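Local coordinates for hypothetical protein (Caulobacter crescentus, PDB 4GOQ) that is of unknown function but belongs to the DUF1491 family and folds as a small single-chain α/β protein, at residues Ala11-Arg16 with Trp91-Glu96; Lys40-Arg45 with Thr71-Leu76. All blocks are in the same frame, centred on the assembly; numbering follows the deposited sequence.

Contact 1: residues Ala11-Arg16 with Trp91-Glu96; sequences AALIRR and WVVEIE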
# COMPACT_ATOMS: atom_id res chain seq x y z
N ALA A 11 3.21 4.31 10.26
CA ALA A 11 2.79 4.00 11.63
C ALA A 11 1.28 4.25 11.81
O ALA A 11 0.59 3.45 12.44
CB ALA A 11 3.60 4.81 12.65
N ALA A 12 0.77 5.35 11.23
CA ALA A 12 -0.65 5.66 11.32
C ALA A 12 -1.48 4.61 10.56
O ALA A 12 -2.55 4.20 11.03
CB ALA A 12 -0.93 7.05 10.75
N LEU A 13 -1.02 4.20 9.38
CA LEU A 13 -1.75 3.20 8.57
C LEU A 13 -1.83 1.85 9.32
O LEU A 13 -2.93 1.27 9.46
CB LEU A 13 -1.08 3.03 7.20
CG LEU A 13 -1.63 1.86 6.31
CD1 LEU A 13 -3.09 2.14 5.85
CD2 LEU A 13 -0.78 1.74 5.06
N ILE A 14 -0.68 1.38 9.85
CA ILE A 14 -0.59 0.11 10.62
C ILE A 14 -1.49 0.18 11.80
O ILE A 14 -2.29 -0.73 12.01
CB ILE A 14 0.87 -0.22 11.07
CG1 ILE A 14 1.81 -0.41 9.88
CG2 ILE A 14 0.92 -1.42 12.04
CD1 ILE A 14 3.29 -0.37 10.34
N ARG A 15 -1.41 1.28 12.56
CA ARG A 15 -2.22 1.48 13.75
C ARG A 15 -3.71 1.41 13.43
O ARG A 15 -4.44 0.69 14.10
CB ARG A 15 -1.86 2.83 14.39
CG ARG A 15 -2.87 3.32 15.39
CD ARG A 15 -2.27 4.55 16.05
NE ARG A 15 -3.27 5.32 16.76
CZ ARG A 15 -3.70 5.04 17.98
NH1 ARG A 15 -3.28 3.95 18.61
NH2 ARG A 15 -4.60 5.81 18.57
N ARG A 16 -4.15 2.15 12.40
CA ARG A 16 -5.54 2.17 11.96
C ARG A 16 -6.01 0.77 11.52
O ARG A 16 -7.12 0.36 11.86
CB ARG A 16 -5.66 3.17 10.78
CG ARG A 16 -7.05 3.61 10.42
CD ARG A 16 -7.06 4.92 9.63
NE ARG A 16 -6.14 4.92 8.49
CZ ARG A 16 -5.03 5.67 8.40
NH1 ARG A 16 -4.71 6.50 9.38
NH2 ARG A 16 -4.26 5.60 7.31
N TRP A 91 8.80 1.52 0.35
CA TRP A 91 8.14 0.78 1.41
C TRP A 91 7.11 -0.12 0.79
O TRP A 91 6.53 0.22 -0.24
CB TRP A 91 7.41 1.73 2.38
CG TRP A 91 8.32 2.54 3.27
CD1 TRP A 91 9.08 3.60 2.91
CD2 TRP A 91 8.46 2.40 4.68
NE1 TRP A 91 9.71 4.13 4.01
CE2 TRP A 91 9.35 3.40 5.12
CE3 TRP A 91 7.92 1.50 5.63
CZ2 TRP A 91 9.71 3.56 6.46
CZ3 TRP A 91 8.30 1.64 6.96
CH2 TRP A 91 9.18 2.66 7.36
N VAL A 92 6.85 -1.26 1.43
CA VAL A 92 5.77 -2.14 1.01
C VAL A 92 5.02 -2.48 2.28
O VAL A 92 5.63 -2.94 3.25
CB VAL A 92 6.21 -3.40 0.21
CG1 VAL A 92 4.99 -4.27 -0.15
CG2 VAL A 92 6.99 -3.02 -1.06
N VAL A 93 3.70 -2.25 2.27
CA VAL A 93 2.85 -2.52 3.42
C VAL A 93 1.80 -3.50 2.99
O VAL A 93 1.13 -3.28 1.97
CB VAL A 93 2.21 -1.22 4.01
CG1 VAL A 93 1.25 -1.57 5.13
CG2 VAL A 93 3.29 -0.25 4.52
N GLU A 94 1.67 -4.62 3.71
CA GLU A 94 0.67 -5.62 3.35
C GLU A 94 -0.41 -5.61 4.42
O GLU A 94 -0.10 -5.60 5.62
CB GLU A 94 1.34 -7.02 3.19
CG GLU A 94 0.41 -8.10 2.67
CD GLU A 94 1.12 -9.35 2.19
OE1 GLU A 94 2.27 -9.59 2.62
OE2 GLU A 94 0.53 -10.10 1.38
N ILE A 95 -1.67 -5.51 3.99
CA ILE A 95 -2.81 -5.47 4.89
C ILE A 95 -3.73 -6.63 4.52
O ILE A 95 -4.16 -6.73 3.37
CB ILE A 95 -3.53 -4.09 4.85
CG1 ILE A 95 -2.57 -2.93 5.31
CG2 ILE A 95 -4.82 -4.13 5.68
CD1 ILE A 95 -3.05 -1.59 5.02
N GLU A 96 -4.03 -7.47 5.50
CA GLU A 96 -4.92 -8.61 5.32
C GLU A 96 -6.16 -8.35 6.14
O GLU A 96 -6.11 -8.26 7.37
CB GLU A 96 -4.22 -9.91 5.71
CG GLU A 96 -3.33 -10.47 4.61
CD GLU A 96 -2.60 -11.74 4.99
OE1 GLU A 96 -1.57 -11.65 5.69
OE2 GLU A 96 -3.06 -12.83 4.59
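Leu13, on the inner side of helix 6-19, pushes its forked end between the side chains of Val93 and Ile95, which point from strand 91-97 toward the helix. CD1 of Leu13 lies 3.8 Å from CD1 of Ile95, while CD2 of Leu13 rests 3.9 Å from CG1 of Val93 and also touches Ile95 CD1. The Ile95 methyl reaches the branch point as well, with Ile95 CD1 3.9 Å from Leu13 CG, so it nestles against the whole fork rather than touching a single arm. The isoleucine manages this because its CG1 stands anti to its carbonyl carbon (chi1 -62°) and the chain runs on extended, carrying CD1 out from the strand to the helix. Leu13 and Val93 instead pass alongside each other in opposite directions.

The three residues are buried, and no hydrogen bond joins the segments; the contact is wholly apolar. It is the packing of a helix on one face of a mixed β-sheet, in an α/β arrangement where strand 91-97 lies between strands 23-28 and 37-43. Phe103 also touches Leu13, and Val10, one turn back, touches Val93.

Away from this small core the fit slackens. Ile14 comes no nearer than 4.9 Å, from its CG1 to CG1 of Val93, and turns instead to Val26 of the edge strand. Ala11 and Arg15 lie on the exposed side of the helix, and Arg16 leads off to a hydrogen bond from its NE to the carbonyl oxygen of Phe103.

Contact 2: residues Lys40-Arg45 with Thr71-Leu76; sequences KAVDRR and TFEPDL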
# COMPACT_ATOMS: atom_id res chain seq x y z
N LYS A 40 -0.40 -3.30 -0.41
CA LYS A 40 -1.06 -4.52 -0.90
C LYS A 40 -2.21 -4.83 0.04
O LYS A 40 -1.97 -5.15 1.19
CB LYS A 40 -0.06 -5.68 -0.94
CG LYS A 40 -0.67 -6.98 -1.51
CD LYS A 40 0.41 -8.08 -1.37
CE LYS A 40 -0.04 -9.42 -1.78
NZ LYS A 40 0.94 -10.46 -1.33
N ALA A 41 -3.46 -4.70 -0.44
CA ALA A 41 -4.63 -4.96 0.39
C ALA A 41 -5.24 -6.30 -0.01
O ALA A 41 -5.65 -6.47 -1.14
CB ALA A 41 -5.64 -3.83 0.24
N VAL A 42 -5.21 -7.27 0.90
CA VAL A 42 -5.69 -8.62 0.63
C VAL A 42 -7.05 -8.80 1.28
O VAL A 42 -7.20 -8.55 2.48
CB VAL A 42 -4.68 -9.72 1.12
CG1 VAL A 42 -5.22 -11.13 0.86
CG2 VAL A 42 -3.31 -9.54 0.47
N ASP A 43 -8.04 -9.23 0.46
CA ASP A 43 -9.40 -9.52 0.90
C ASP A 43 -9.45 -11.00 1.19
O ASP A 43 -9.42 -11.83 0.27
CB ASP A 43 -10.43 -9.07 -0.17
CG ASP A 43 -11.91 -9.12 0.25
OD1 ASP A 43 -12.27 -9.99 1.09
OD2 ASP A 43 -12.72 -8.32 -0.29
N ARG A 44 -9.45 -11.34 2.49
CA ARG A 44 -9.41 -12.73 2.95
C ARG A 44 -10.69 -13.49 2.56
O ARG A 44 -10.60 -14.68 2.22
CB ARG A 44 -9.19 -12.80 4.48
CG ARG A 44 -8.00 -11.98 5.01
CD ARG A 44 -7.52 -12.48 6.36
NE ARG A 44 -7.37 -11.40 7.34
CZ ARG A 44 -8.28 -11.07 8.25
NH1 ARG A 44 -9.44 -11.72 8.31
NH2 ARG A 44 -8.05 -10.08 9.10
N ARG A 45 -11.84 -12.80 2.57
CA ARG A 45 -13.13 -13.41 2.23
C ARG A 45 -13.27 -13.69 0.74
O ARG A 45 -13.61 -14.81 0.36
CB ARG A 45 -14.29 -12.52 2.69
CG ARG A 45 -14.99 -13.03 3.93
CD ARG A 45 -16.48 -12.79 3.87
NE ARG A 45 -16.83 -11.38 4.08
CZ ARG A 45 -17.06 -10.84 5.27
NH1 ARG A 45 -16.97 -11.57 6.38
NH2 ARG A 45 -17.37 -9.55 5.37
N THR A 71 -6.51 -10.76 -10.43
CA THR A 71 -7.13 -11.64 -9.42
C THR A 71 -6.11 -12.73 -8.99
O THR A 71 -6.38 -13.50 -8.06
CB THR A 71 -8.42 -12.30 -9.95
OG1 THR A 71 -8.13 -13.02 -11.14
CG2 THR A 71 -9.54 -11.28 -10.17
N PHE A 72 -4.94 -12.77 -9.67
CA PHE A 72 -3.85 -13.73 -9.39
C PHE A 72 -2.77 -13.02 -8.60
O PHE A 72 -1.99 -12.24 -9.15
CB PHE A 72 -3.32 -14.34 -10.70
CG PHE A 72 -2.52 -15.60 -10.47
CD1 PHE A 72 -3.13 -16.76 -10.02
CD2 PHE A 72 -1.15 -15.61 -10.69
CE1 PHE A 72 -2.39 -17.93 -9.81
CE2 PHE A 72 -0.40 -16.79 -10.49
CZ PHE A 72 -1.02 -17.92 -10.02
N GLU A 73 -2.81 -13.20 -7.26
CA GLU A 73 -1.97 -12.49 -6.30
C GLU A 73 -0.45 -12.51 -6.64
O GLU A 73 0.21 -11.46 -6.51
CB GLU A 73 -2.20 -13.02 -4.89
CG GLU A 73 -1.71 -12.04 -3.84
CD GLU A 73 -1.86 -12.55 -2.42
OE1 GLU A 73 -2.96 -13.02 -2.06
OE2 GLU A 73 -0.87 -12.46 -1.67
N PRO A 74 0.14 -13.63 -7.13
CA PRO A 74 1.59 -13.58 -7.45
C PRO A 74 1.98 -12.48 -8.44
O PRO A 74 3.12 -12.04 -8.39
CB PRO A 74 1.86 -14.97 -8.01
CG PRO A 74 0.90 -15.84 -7.24
CD PRO A 74 -0.37 -15.01 -7.24
N ASP A 75 1.05 -12.01 -9.33
CA ASP A 75 1.32 -10.85 -10.20
C ASP A 75 1.58 -9.57 -9.38
O ASP A 75 2.35 -8.69 -9.78
CB ASP A 75 0.15 -10.61 -11.16
CG ASP A 75 -0.06 -11.70 -12.18
OD1 ASP A 75 0.97 -12.25 -12.69
OD2 ASP A 75 -1.24 -12.04 -12.44
N LEU A 76 0.90 -9.44 -8.23
CA LEU A 76 1.08 -8.25 -7.36
C LEU A 76 2.42 -8.36 -6.64
O LEU A 76 3.14 -7.37 -6.56
CB LEU A 76 -0.07 -8.07 -6.36
CG LEU A 76 -1.50 -8.16 -6.94
CD1 LEU A 76 -2.52 -7.85 -5.86
CD2 LEU A 76 -1.69 -7.20 -8.12
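The carboxylate of Glu73 meets Lys40 through one oxygen and Val42 through the other. Lys40 NZ approaches OE2 of Glu73 on its anti side, 31° out of the carboxylate plane, at 2.7 Å, forming a hydrogen-bonded salt bridge. OE1 of the same group only brushes the strand, with Val42 CG1 4.1 Å from Glu73 OE1. The other flat group, the Phe72 ring, is turned away from the strand: Pro74 CD sits 3.6 Å above one face of the Phe72 ring, toward its rim, and Asp75 OD2 lies in plane at the edge.

Lys40 is stretched to full length, its CG anti to the backbone N (chi1 -177°) and every later torsion near trans, which lifts the ammonium from the sheet to the glutamate. Glu73 is extended too and crosses the lysine at about a right angle. The approach includes aliphatic parts, since Lys40 CE is 3.7 Å from Glu73 CG. Leu76, one turn further on, points to the strand but stays 4.8 Å away and packs on Ala49 and Val68.

The bridge ties strand 37-43, within the sheet, to the region leading into helix 74-86, which runs over the sheet face from which Lys40 projects. Lys40 NZ makes two further salt bridges, to Asp77 OD1 and to Glu94 OE2, while Glu73 OE2 is also hydrogen-bonded to O1 of a glycerol, probably from the crystallisation liquor.

Three carboxylates thus converge on one ammonium of a buried lysine, an arrangement that would be expected to keep Lys40 protonated and to offset the repulsion among the acids.

The centres of contacts 1 and 2 lie 15 Å apart, on opposite faces of the same mixed sheet. Helix 6-19 packs on one face through 11-16 and helix 74-86 on the other through 71-76, while strands 91-97 and 37-43 run side by side between them. Along the chain, contact 2 is nested within the loop closed by contact 1, and helix 74-86 is followed, after a short connection, by strand 91-97. The two sites touch at the shared strand pair, where Ile95 O is 2.7 Å from Val42 N, a probable hydrogen bond. An apolar face and a charged cluster are therefore joined through neighbouring strands of one compact domain.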